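Local coordinates for protein omega transaminase (Pseudomonas sp., PDB 5LHA) that probably catalyses cofactor-dependent transfer of amino groups between amines and carbonyl compounds, and is captured here with its cofactor as pyridoxamine phosphate, at residues Leu261-Val266 against Asp287-Ala292; Gly156-His161 against Ala227-Pro232; Val128-Lys133 against Ile325-Thr330. All blocks are in the same frame, centred on the assembly; numbering follows the deposited sequence.

Contact 1 (Leu261-Val266 against Asp287-Ala292); sequences LIADEV and DILCLA. With PMP (4'-deoxy-4'-aminopyridoxal-5'-phosphate), chain E.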
loop_
_atom_site.group_PDB
_atom_site.type_symbol
_atom_site.label_atom_id
_atom_site.label_comp_id
_atom_site.label_asym_id
_atom_site.label_seq_id
_atom_site.Cartn_x
_atom_site.Cartn_y
_atom_site.Cartn_z
ATOM N N LEU A 261 -11.352 -12.750 16.130
ATOM C CA LEU A 261 -11.202 -14.048 15.481
ATOM C C LEU A 261 -12.381 -14.244 14.540
ATOM O O LEU A 261 -13.530 -14.331 14.985
ATOM C CB LEU A 261 -11.098 -15.166 16.515
ATOM C CG LEU A 261 -10.958 -16.577 15.944
ATOM C CD1 LEU A 261 -9.759 -16.682 15.010
ATOM C CD2 LEU A 261 -10.841 -17.583 17.077
ATOM N N ILE A 262 -12.087 -14.286 13.242
ATOM C CA ILE A 262 -13.077 -14.499 12.193
ATOM C C ILE A 262 -13.039 -15.955 11.771
ATOM O O ILE A 262 -12.022 -16.431 11.259
ATOM C CB ILE A 262 -12.831 -13.589 10.980
ATOM C CG1 ILE A 262 -12.845 -12.116 11.386
ATOM C CG2 ILE A 262 -13.853 -13.869 9.905
ATOM C CD1 ILE A 262 -12.310 -11.216 10.324
ATOM N N ALA A 263 -14.143 -16.659 11.970
ATOM C CA ALA A 263 -14.293 -18.010 11.462
ATOM C C ALA A 263 -14.900 -17.937 10.067
ATOM O O ALA A 263 -16.006 -17.414 9.889
ATOM C CB ALA A 263 -15.167 -18.854 12.384
ATOM N N ASP A 264 -14.162 -18.421 9.076
ATOM C CA ASP A 264 -14.706 -18.554 7.730
ATOM C C ASP A 264 -15.466 -19.871 7.690
ATOM O O ASP A 264 -14.879 -20.943 7.536
ATOM C CB ASP A 264 -13.600 -18.479 6.686
ATOM C CG ASP A 264 -14.134 -18.428 5.269
ATOM O OD1 ASP A 264 -15.284 -18.873 5.017
ATOM O OD2 ASP A 264 -13.403 -17.903 4.409
ATOM N N GLU A 265 -16.782 -19.786 7.843
ATOM C CA GLU A 265 -17.638 -20.957 7.885
ATOM C C GLU A 265 -18.391 -21.163 6.578
ATOM O O GLU A 265 -19.380 -21.902 6.546
ATOM C CB GLU A 265 -18.623 -20.817 9.045
ATOM C CG GLU A 265 -17.987 -20.645 10.410
ATOM C CD GLU A 265 -17.906 -21.939 11.198
ATOM O OE1 GLU A 265 -18.271 -23.006 10.658
ATOM O OE2 GLU A 265 -17.512 -21.885 12.377
ATOM N N VAL A 266 -17.909 -20.567 5.485
ATOM C CA VAL A 266 -18.615 -20.669 4.210
ATOM C C VAL A 266 -18.811 -22.132 3.819
ATOM O O VAL A 266 -19.893 -22.525 3.366
ATOM C CB VAL A 266 -17.873 -19.871 3.121
ATOM C CG1 VAL A 266 -18.364 -20.259 1.749
ATOM C CG2 VAL A 266 -18.034 -18.372 3.347
ATOM N N ASP A 287 -15.323 -14.317 17.023
ATOM C CA ASP A 287 -15.978 -13.017 17.099
ATOM C C ASP A 287 -16.907 -12.776 15.914
ATOM O O ASP A 287 -17.926 -12.094 16.068
ATOM C CB ASP A 287 -14.932 -11.892 17.181
ATOM C CG ASP A 287 -14.100 -11.946 18.458
ATOM O OD1 ASP A 287 -14.606 -11.517 19.515
ATOM O OD2 ASP A 287 -12.944 -12.406 18.408
ATOM N N ILE A 288 -16.573 -13.311 14.735
ATOM C CA ILE A 288 -17.322 -13.097 13.497
ATOM C C ILE A 288 -17.485 -14.428 12.769
ATOM O O ILE A 288 -16.565 -15.253 12.760
ATOM C CB ILE A 288 -16.615 -12.070 12.580
ATOM C CG1 ILE A 288 -16.476 -10.721 13.289
ATOM C CG2 ILE A 288 -17.374 -11.911 11.259
ATOM C CD1 ILE A 288 -15.639 -9.726 12.533
ATOM N N LEU A 289 -18.665 -14.643 12.176
ATOM C CA LEU A 289 -18.943 -15.789 11.310
ATOM C C LEU A 289 -19.182 -15.317 9.885
ATOM O O LEU A 289 -19.920 -14.351 9.672
ATOM C CB LEU A 289 -20.175 -16.566 11.772
ATOM C CG LEU A 289 -20.115 -17.186 13.159
ATOM C CD1 LEU A 289 -21.452 -17.859 13.469
ATOM C CD2 LEU A 289 -18.956 -18.173 13.235
ATOM N N CYS A 290 -18.555 -16.000 8.921
ATOM C CA CYS A 290 -18.803 -15.819 7.490
ATOM C C CYS A 290 -19.505 -17.053 6.921
ATOM O O CYS A 290 -18.973 -18.166 7.006
ATOM C CB CYS A 290 -17.493 -15.557 6.741
ATOM S SG CYS A 290 -16.547 -14.100 7.269
ATOM N N LEU A 291 -20.685 -16.852 6.320
ATOM C CA LEU A 291 -21.508 -17.950 5.815
ATOM C C LEU A 291 -21.988 -17.719 4.386
ATOM O O LEU A 291 -22.274 -16.591 3.973
ATOM C CB LEU A 291 -22.739 -18.187 6.693
ATOM C CG LEU A 291 -22.503 -18.515 8.159
ATOM C CD1 LEU A 291 -23.752 -18.184 8.949
ATOM C CD2 LEU A 291 -22.134 -19.982 8.296
ATOM N N ALA A 292 -22.125 -18.826 3.655
ATOM C CA ALA A 292 -22.717 -18.826 2.325
ATOM C C ALA A 292 -23.053 -20.253 1.919
ATOM O O ALA A 292 -23.329 -21.097 2.779
ATOM C CB ALA A 292 -21.776 -18.191 1.299
HETATM N N1 PMP E . -14.283 -18.811 1.824
HETATM C C2 PMP E . -14.418 -20.189 1.762
HETATM C C2A PMP E . -13.899 -21.072 2.865
HETATM C C3 PMP E . -14.688 -20.762 0.527
HETATM O O3 PMP E . -14.475 -22.100 0.324
HETATM C C4 PMP E . -15.166 -19.968 -0.513
HETATM C C4A PMP E . -15.536 -20.610 -1.833
HETATM N N4A PMP E . -15.151 -22.006 -1.845
HETATM C C5 PMP E . -15.294 -18.589 -0.339
HETATM C C6 PMP E . -14.841 -18.019 0.851
HETATM C C5A PMP E . -15.916 -17.742 -1.439
HETATM O O4P PMP E . -17.250 -18.153 -1.694
HETATM P P PMP E . -18.073 -17.679 -3.003
HETATM O O1P PMP E . -17.663 -18.601 -4.136
HETATM O O2P PMP E . -19.552 -17.853 -2.725
HETATM O O3P PMP E . -17.769 -16.247 -3.392
#

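Contact 2 (Gly156-His161 against Ala227-Pro232); sequences GYHGVH and ALIAEP. With PMP (4'-deoxy-4'-aminopyridoxal-5'-phosphate), chain E.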
loop_
_atom_site.group_PDB
_atom_site.type_symbol
_atom_site.label_atom_id
_atom_site.label_comp_id
_atom_site.label_asym_id
_atom_site.label_seq_id
_atom_site.Cartn_x
_atom_site.Cartn_y
_atom_site.Cartn_z
ATOM N N GLY A 156 -5.126 -21.092 3.148
ATOM C CA GLY A 156 -6.449 -20.591 3.452
ATOM C C GLY A 156 -7.074 -19.966 2.216
ATOM O O GLY A 156 -6.396 -19.361 1.387
ATOM N N TYR A 157 -8.382 -20.146 2.074
ATOM C CA TYR A 157 -9.100 -19.584 0.943
ATOM C C TYR A 157 -10.320 -18.832 1.442
ATOM O O TYR A 157 -11.152 -19.399 2.151
ATOM C CB TYR A 157 -9.494 -20.666 -0.061
ATOM C CG TYR A 157 -10.274 -20.109 -1.212
ATOM C CD1 TYR A 157 -9.654 -19.349 -2.197
ATOM C CD2 TYR A 157 -11.622 -20.362 -1.336
ATOM C CE1 TYR A 157 -10.377 -18.838 -3.258
ATOM C CE2 TYR A 157 -12.340 -19.866 -2.391
ATOM C CZ TYR A 157 -11.729 -19.110 -3.343
ATOM O OH TYR A 157 -12.466 -18.611 -4.380
ATOM N N HIS A 158 -10.446 -17.570 1.018
ATOM C CA HIS A 158 -11.470 -16.677 1.538
ATOM C C HIS A 158 -12.134 -15.875 0.418
ATOM O O HIS A 158 -12.588 -14.747 0.639
ATOM C CB HIS A 158 -10.858 -15.734 2.581
ATOM C CG HIS A 158 -10.061 -16.441 3.631
ATOM N ND1 HIS A 158 -10.645 -17.216 4.609
ATOM C CD2 HIS A 158 -8.725 -16.538 3.820
ATOM C CE1 HIS A 158 -9.702 -17.740 5.372
ATOM N NE2 HIS A 158 -8.528 -17.345 4.912
ATOM N N GLY A 159 -12.234 -16.454 -0.775
ATOM C CA GLY A 159 -12.892 -15.785 -1.882
ATOM C C GLY A 159 -11.967 -14.932 -2.732
ATOM O O GLY A 159 -10.749 -14.882 -2.534
ATOM N N VAL A 160 -12.578 -14.204 -3.675
ATOM C CA VAL A 160 -11.816 -13.556 -4.744
ATOM C C VAL A 160 -12.174 -12.086 -4.941
ATOM O O VAL A 160 -11.774 -11.485 -5.944
ATOM C CB VAL A 160 -11.990 -14.305 -6.079
ATOM C CG1 VAL A 160 -11.471 -15.723 -5.975
ATOM C CG2 VAL A 160 -13.444 -14.301 -6.496
ATOM N N HIS A 161 -12.892 -11.483 -3.996
ATOM C CA HIS A 161 -12.870 -10.031 -3.936
ATOM C C HIS A 161 -11.477 -9.614 -3.470
ATOM O O HIS A 161 -10.725 -10.424 -2.920
ATOM C CB HIS A 161 -13.962 -9.498 -3.003
ATOM C CG HIS A 161 -15.360 -9.865 -3.414
ATOM N ND1 HIS A 161 -15.743 -10.032 -4.726
ATOM C CD2 HIS A 161 -16.466 -10.112 -2.672
ATOM C CE1 HIS A 161 -17.024 -10.355 -4.777
ATOM N NE2 HIS A 161 -17.484 -10.419 -3.542
ATOM N N ALA A 227 -7.737 -8.288 12.875
ATOM C CA ALA A 227 -8.396 -9.579 12.992
ATOM C C ALA A 227 -7.510 -10.685 12.439
ATOM O O ALA A 227 -6.576 -10.441 11.668
ATOM C CB ALA A 227 -9.751 -9.573 12.285
ATOM N N LEU A 228 -7.802 -11.902 12.891
ATOM C CA LEU A 228 -7.273 -13.137 12.331
ATOM C C LEU A 228 -8.427 -13.922 11.721
ATOM O O LEU A 228 -9.454 -14.123 12.374
ATOM C CB LEU A 228 -6.574 -13.970 13.413
ATOM C CG LEU A 228 -5.865 -15.288 13.082
ATOM C CD1 LEU A 228 -4.758 -15.529 14.098
ATOM C CD2 LEU A 228 -6.810 -16.471 13.078
ATOM N N ILE A 229 -8.251 -14.388 10.486
ATOM C CA ILE A 229 -9.289 -15.131 9.782
ATOM C C ILE A 229 -8.785 -16.533 9.475
ATOM O O ILE A 229 -7.643 -16.713 9.035
ATOM C CB ILE A 229 -9.736 -14.397 8.501
ATOM C CG1 ILE A 229 -10.852 -15.170 7.801
ATOM C CG2 ILE A 229 -8.548 -14.090 7.584
ATOM C CD1 ILE A 229 -11.557 -14.373 6.730
ATOM N N ALA A 230 -9.636 -17.526 9.714
ATOM C CA ALA A 230 -9.230 -18.906 9.523
ATOM C C ALA A 230 -10.461 -19.771 9.308
ATOM O O ALA A 230 -11.529 -19.515 9.874
ATOM C CB ALA A 230 -8.415 -19.413 10.720
ATOM N N GLU A 231 -10.293 -20.803 8.472
ATOM C CA GLU A 231 -11.341 -21.790 8.250
ATOM C C GLU A 231 -11.208 -22.897 9.283
ATOM O O GLU A 231 -10.099 -23.393 9.508
ATOM C CB GLU A 231 -11.232 -22.399 6.859
ATOM C CG GLU A 231 -11.221 -21.424 5.703
ATOM C CD GLU A 231 -10.537 -22.017 4.480
ATOM O OE1 GLU A 231 -11.122 -22.896 3.817
ATOM O OE2 GLU A 231 -9.382 -21.640 4.211
ATOM N N PRO A 232 -12.292 -23.321 9.928
ATOM C CA PRO A 232 -12.153 -24.414 10.901
ATOM C C PRO A 232 -11.655 -25.707 10.277
ATOM O O PRO A 232 -10.900 -26.440 10.922
ATOM C CB PRO A 232 -13.566 -24.541 11.483
ATOM C CG PRO A 232 -14.172 -23.186 11.296
ATOM C CD PRO A 232 -13.601 -22.655 10.015
HETATM N N1 PMP E . -14.283 -18.811 1.824
HETATM C C2 PMP E . -14.418 -20.189 1.762
HETATM C C2A PMP E . -13.899 -21.072 2.865
HETATM C C3 PMP E . -14.688 -20.762 0.527
HETATM O O3 PMP E . -14.475 -22.100 0.324
HETATM C C4 PMP E . -15.166 -19.968 -0.513
HETATM C C4A PMP E . -15.536 -20.610 -1.833
HETATM N N4A PMP E . -15.151 -22.006 -1.845
HETATM C C5 PMP E . -15.294 -18.589 -0.339
HETATM C C6 PMP E . -14.841 -18.019 0.851
HETATM C C5A PMP E . -15.916 -17.742 -1.439
HETATM O O4P PMP E . -17.250 -18.153 -1.694
HETATM P P PMP E . -18.073 -17.679 -3.003
HETATM O O1P PMP E . -17.663 -18.601 -4.136
HETATM O O2P PMP E . -19.552 -17.853 -2.725
HETATM O O3P PMP E . -17.769 -16.247 -3.392
#

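Contact 3 (Val128-Lys133 against Ile325-Thr330); sequences VETALK and IMHGYT. With PMP (4'-deoxy-4'-aminopyridoxal-5'-phosphate), chain G.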
loop_
_atom_site.group_PDB
_atom_site.type_symbol
_atom_site.label_atom_id
_atom_site.label_comp_id
_atom_site.label_asym_id
_atom_site.label_seq_id
_atom_site.Cartn_x
_atom_site.Cartn_y
_atom_site.Cartn_z
ATOM N N VAL A 128 -16.759 -12.549 3.395
ATOM C CA VAL A 128 -15.382 -12.307 3.806
ATOM C C VAL A 128 -15.030 -10.833 3.635
ATOM O O VAL A 128 -14.498 -10.194 4.554
ATOM C CB VAL A 128 -14.427 -13.224 3.021
ATOM C CG1 VAL A 128 -12.984 -12.786 3.218
ATOM C CG2 VAL A 128 -14.629 -14.682 3.456
ATOM N N GLU A 129 -15.305 -10.277 2.450
ATOM C CA GLU A 129 -15.068 -8.854 2.224
ATOM C C GLU A 129 -15.738 -8.009 3.297
ATOM O O GLU A 129 -15.161 -7.031 3.787
ATOM C CB GLU A 129 -15.566 -8.450 0.834
ATOM C CG GLU A 129 -14.881 -7.203 0.269
ATOM C CD GLU A 129 -13.463 -7.484 -0.231
ATOM O OE1 GLU A 129 -12.940 -8.580 0.052
ATOM O OE2 GLU A 129 -12.870 -6.614 -0.910
ATOM N N THR A 130 -16.971 -8.367 3.655
ATOM C CA THR A 130 -17.708 -7.657 4.694
ATOM C C THR A 130 -17.028 -7.787 6.054
ATOM O O THR A 130 -16.916 -6.806 6.799
ATOM C CB THR A 130 -19.136 -8.202 4.743
ATOM O OG1 THR A 130 -19.751 -7.997 3.467
ATOM C CG2 THR A 130 -19.966 -7.494 5.808
ATOM N N ALA A 131 -16.555 -8.988 6.392
ATOM C CA ALA A 131 -15.883 -9.189 7.674
ATOM C C ALA A 131 -14.624 -8.341 7.791
ATOM O O ALA A 131 -14.293 -7.869 8.884
ATOM C CB ALA A 131 -15.537 -10.667 7.864
ATOM N N LEU A 132 -13.891 -8.166 6.687
ATOM C CA LEU A 132 -12.652 -7.391 6.734
ATOM C C LEU A 132 -12.918 -5.908 6.953
ATOM O O LEU A 132 -12.324 -5.294 7.836
ATOM C CB LEU A 132 -11.858 -7.601 5.448
ATOM C CG LEU A 132 -11.409 -9.047 5.252
ATOM C CD1 LEU A 132 -10.714 -9.235 3.912
ATOM C CD2 LEU A 132 -10.500 -9.476 6.414
ATOM N N LYS A 133 -13.807 -5.315 6.156
ATOM C CA LYS A 133 -14.092 -3.883 6.266
ATOM C C LYS A 133 -14.789 -3.543 7.582
ATOM O O LYS A 133 -14.532 -2.487 8.172
ATOM C CB LYS A 133 -14.965 -3.447 5.090
ATOM C CG LYS A 133 -14.254 -3.401 3.753
ATOM C CD LYS A 133 -15.198 -2.944 2.645
ATOM C CE LYS A 133 -15.576 -1.481 2.780
ATOM N NZ LYS A 133 -16.832 -1.162 2.030
ATOM N N ILE A 325 -22.863 2.895 9.178
ATOM C CA ILE A 325 -22.495 1.656 8.493
ATOM C C ILE A 325 -22.752 1.894 7.008
ATOM O O ILE A 325 -23.864 1.717 6.507
ATOM C CB ILE A 325 -23.263 0.455 9.042
ATOM C CG1 ILE A 325 -22.918 0.244 10.519
ATOM C CG2 ILE A 325 -22.968 -0.801 8.223
ATOM C CD1 ILE A 325 -23.673 -0.891 11.143
ATOM N N MET A 326 -21.707 2.308 6.290
ATOM C CA MET A 326 -21.806 2.645 4.870
ATOM C C MET A 326 -21.397 1.481 3.976
ATOM O O MET A 326 -20.777 1.674 2.922
ATOM C CB MET A 326 -20.967 3.881 4.555
ATOM C CG MET A 326 -21.464 5.161 5.212
ATOM S SD MET A 326 -23.225 5.445 4.938
ATOM C CE MET A 326 -23.864 5.099 6.567
ATOM N N HIS A 327 -21.738 0.259 4.372
ATOM C CA HIS A 327 -21.357 -0.935 3.637
ATOM C C HIS A 327 -22.572 -1.838 3.467
ATOM O O HIS A 327 -23.328 -2.061 4.422
ATOM C CB HIS A 327 -20.244 -1.691 4.361
ATOM C CG HIS A 327 -19.833 -2.953 3.673
ATOM N ND1 HIS A 327 -19.023 -2.956 2.562
ATOM C CD2 HIS A 327 -20.149 -4.247 3.915
ATOM C CE1 HIS A 327 -18.841 -4.199 2.158
ATOM N NE2 HIS A 327 -19.520 -5.001 2.957
ATOM N N GLY A 328 -22.756 -2.352 2.258
ATOM C CA GLY A 328 -23.858 -3.252 1.986
ATOM C C GLY A 328 -24.214 -3.264 0.514
ATOM O O GLY A 328 -23.681 -2.497 -0.288
ATOM N N TYR A 329 -25.185 -4.116 0.187
ATOM C CA TYR A 329 -25.426 -4.491 -1.197
ATOM C C TYR A 329 -26.887 -4.319 -1.574
ATOM O O TYR A 329 -27.789 -4.491 -0.750
ATOM C CB TYR A 329 -24.995 -5.947 -1.450
ATOM C CG TYR A 329 -23.567 -6.185 -1.038
ATOM C CD1 TYR A 329 -22.524 -5.725 -1.829
ATOM C CD2 TYR A 329 -23.256 -6.844 0.152
ATOM C CE1 TYR A 329 -21.203 -5.910 -1.462
ATOM C CE2 TYR A 329 -21.925 -7.039 0.535
ATOM C CZ TYR A 329 -20.903 -6.561 -0.283
ATOM O OH TYR A 329 -19.579 -6.744 0.053
ATOM N N THR A 330 -27.099 -3.983 -2.848
ATOM C CA THR A 330 -28.442 -3.919 -3.406
ATOM C C THR A 330 -29.241 -5.158 -3.039
ATOM O O THR A 330 -30.429 -5.073 -2.706
ATOM C CB THR A 330 -28.355 -3.771 -4.925
ATOM O OG1 THR A 330 -27.653 -2.568 -5.240
ATOM C CG2 THR A 330 -29.735 -3.721 -5.554
HETATM N N1 PMP G . -21.974 0.136 -9.422
HETATM C C2 PMP G . -22.907 1.154 -9.334
HETATM C C2A PMP G . -22.882 2.315 -10.284
HETATM C C3 PMP G . -23.878 1.127 -8.339
HETATM O O3 PMP G . -24.778 2.155 -8.245
HETATM C C4 PMP G . -23.926 0.052 -7.450
HETATM C C4A PMP G . -25.047 -0.078 -6.428
HETATM N N4A PMP G . -25.742 1.173 -6.178
HETATM C C5 PMP G . -22.926 -0.923 -7.505
HETATM C C6 PMP G . -21.902 -0.813 -8.442
HETATM C C5A PMP G . -22.951 -2.085 -6.536
HETATM O O4P PMP G . -24.104 -2.883 -6.714
HETATM P P PMP G . -24.446 -3.998 -5.603
HETATM O O1P PMP G . -23.182 -4.705 -5.167
HETATM O O2P PMP G . -25.455 -5.002 -6.116
HETATM O O3P PMP G . -25.086 -3.266 -4.441
#

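Contact 1 (Leu261-Val266 against Asp287-Ala292)
L261 and D287 close one end of this contact with two bonds. L261 N gives a nearly straight bond (167°) to D287 OD2, 2.8 Å away, on the anti lone pair of that oxygen. L261 O takes D287 N, at 2.7 Å, and I288 N as a second donor. Parallel strand pairing continues from A263 N to I288 O and from C290 N to A263 O, the latter at 3.1 Å. A weak bond from E265 N to C290 O follows. On one face, I262 and I288 lie side by side, and I262 CG2 meets C290 SG at 3.8 Å. A131 of helix 124-141 packs on this face. On the other, the CD2 methyl of L289 touches both A263 CB and E265 CG. The strands belong to a beta-alpha-beta unit in the main sheet of this fold type I enzyme. D287 OD2 has a second partner in R251. D264 OD1 receives V266 N at 3.2 Å, an Asx turn. D264 OD2 lies 2.9 Å from PMP N1, and H158 ND1 is hydrogen-bonded to the same oxygen. V266 CB sits 3.7 Å from PMP C2. The turn and H158 thus limit rotation of the carboxylate and hold it at the pyridine nitrogen.

Contact 2 (Gly156-His161 against Ala227-Pro232)
Y157 N reaches the side chain of E231 although the backbones stay apart, the nearest CA atoms, of G156 and A230, being 6.9 Å from each other. The link is made by the glutamate. Its CG stands anti to its own carbonyl carbon (chi1 -55°), and the chain beyond is extended, which carries the carboxylate across to the loop. E231 OE2 accepts from Y157 N at 2.8 Å, with a fairly straight N-H (165°). The donor comes from above the carboxylate plane, 45° out of it. G156 CA packs against the same oxygen. E231 OE1 has a partner of its own in G235 N, and it also lies 3.5 Å from the methyl carbon C2A of PMP.

H158 turns its ring toward strand 225-230. I229 slides past it, and I229 CG1 makes a CH-pi contact over the face, 4.0 Å from the ring centroid. E231 CG touches CE1 of the same ring. With ND1 taken up by D264, the buried H158 NE2 has no partner in the model.

In this fold type I enzyme both segments lie at the C-terminal ends of neighbouring parallel strands, 149-153 and 225-230. Loops at these ends form part of the cofactor pocket. Y157 O lies 3.2 Å from PMP N1. The Y157 ring offers its edge to the cofactor, with Y157 CE2 3.3 Å from PMP C4A. G159 N sits over the centre of that ring, 3.6 Å above its plane. Having no side chain, G159 lets its backbone pass close to the cofactor, its N being 3.4 Å from PMP C6. Beyond it, H161 is the N-cap residue of helix 162-166 and stacks on H161 of the second subunit.

Contact 3 (Val128-Lys133 against Ile325-Thr330)
H327 fills the space between T130 and K133 on one side of helix 124-141. Its CB points at the helix, and K133 NZ comes within 4.2 Å of it. CG stands anti to the backbone N (chi1 178°), which sends the ring straight on to the helix. ND1 accepts from K133 NZ at 2.9 Å, with the ammonium tilted 27° from the ring plane. CE1 rests against K133 CD. On the other edge, CD2 meets the methyl CG2 of T130 at 3.8 Å. At the tip, NE2 donates to T130 OG1 at 3.0 Å, and here the partner lies almost in the ring plane (7° out).

T130 OG1 also bonds D126 O, one turn back in its own helix. K133 bends at its third torsion to bring NZ to the ring. The same nitrogen binds V160 O and T165 OG1 of the second subunit, so the lysine joins the two chains. Y329 runs past T130, and its OH is 3.6 Å from T130 OG1.

Further on, T330 reaches a PMP held mainly by the second subunit. T330 N bonds O3P of that PMP at 2.7 Å, and T330 OG1 bonds the same oxygen at 2.8 Å. Each active site therefore borrows a phosphate ligand from its neighbour.

With ND1 accepting and NE2 donating, the bonds are consistent with a neutral H327 carrying its proton on NE2. The nearby lysine would favour that form.

How the contacts relate
From the N terminus, helix 124-141 brings 128-133, which opens contact 3. Segment 156-161 follows and opens contact 2, closed at 227-232. Contact 1 then opens at 261-266 and closes at 287-292. Contact 3 closes last, at 325-330. Contacts 1 and 2 thus stand in series, both within the span of contact 3, and none cross. The first two share the main sheet, joined by I262 N to L228 O. V128 and A131 pack the helix of contact 3 onto them. Contacts 1 and 2 serve one PMP. Contact 3 reaches a different PMP, in the second subunit's site.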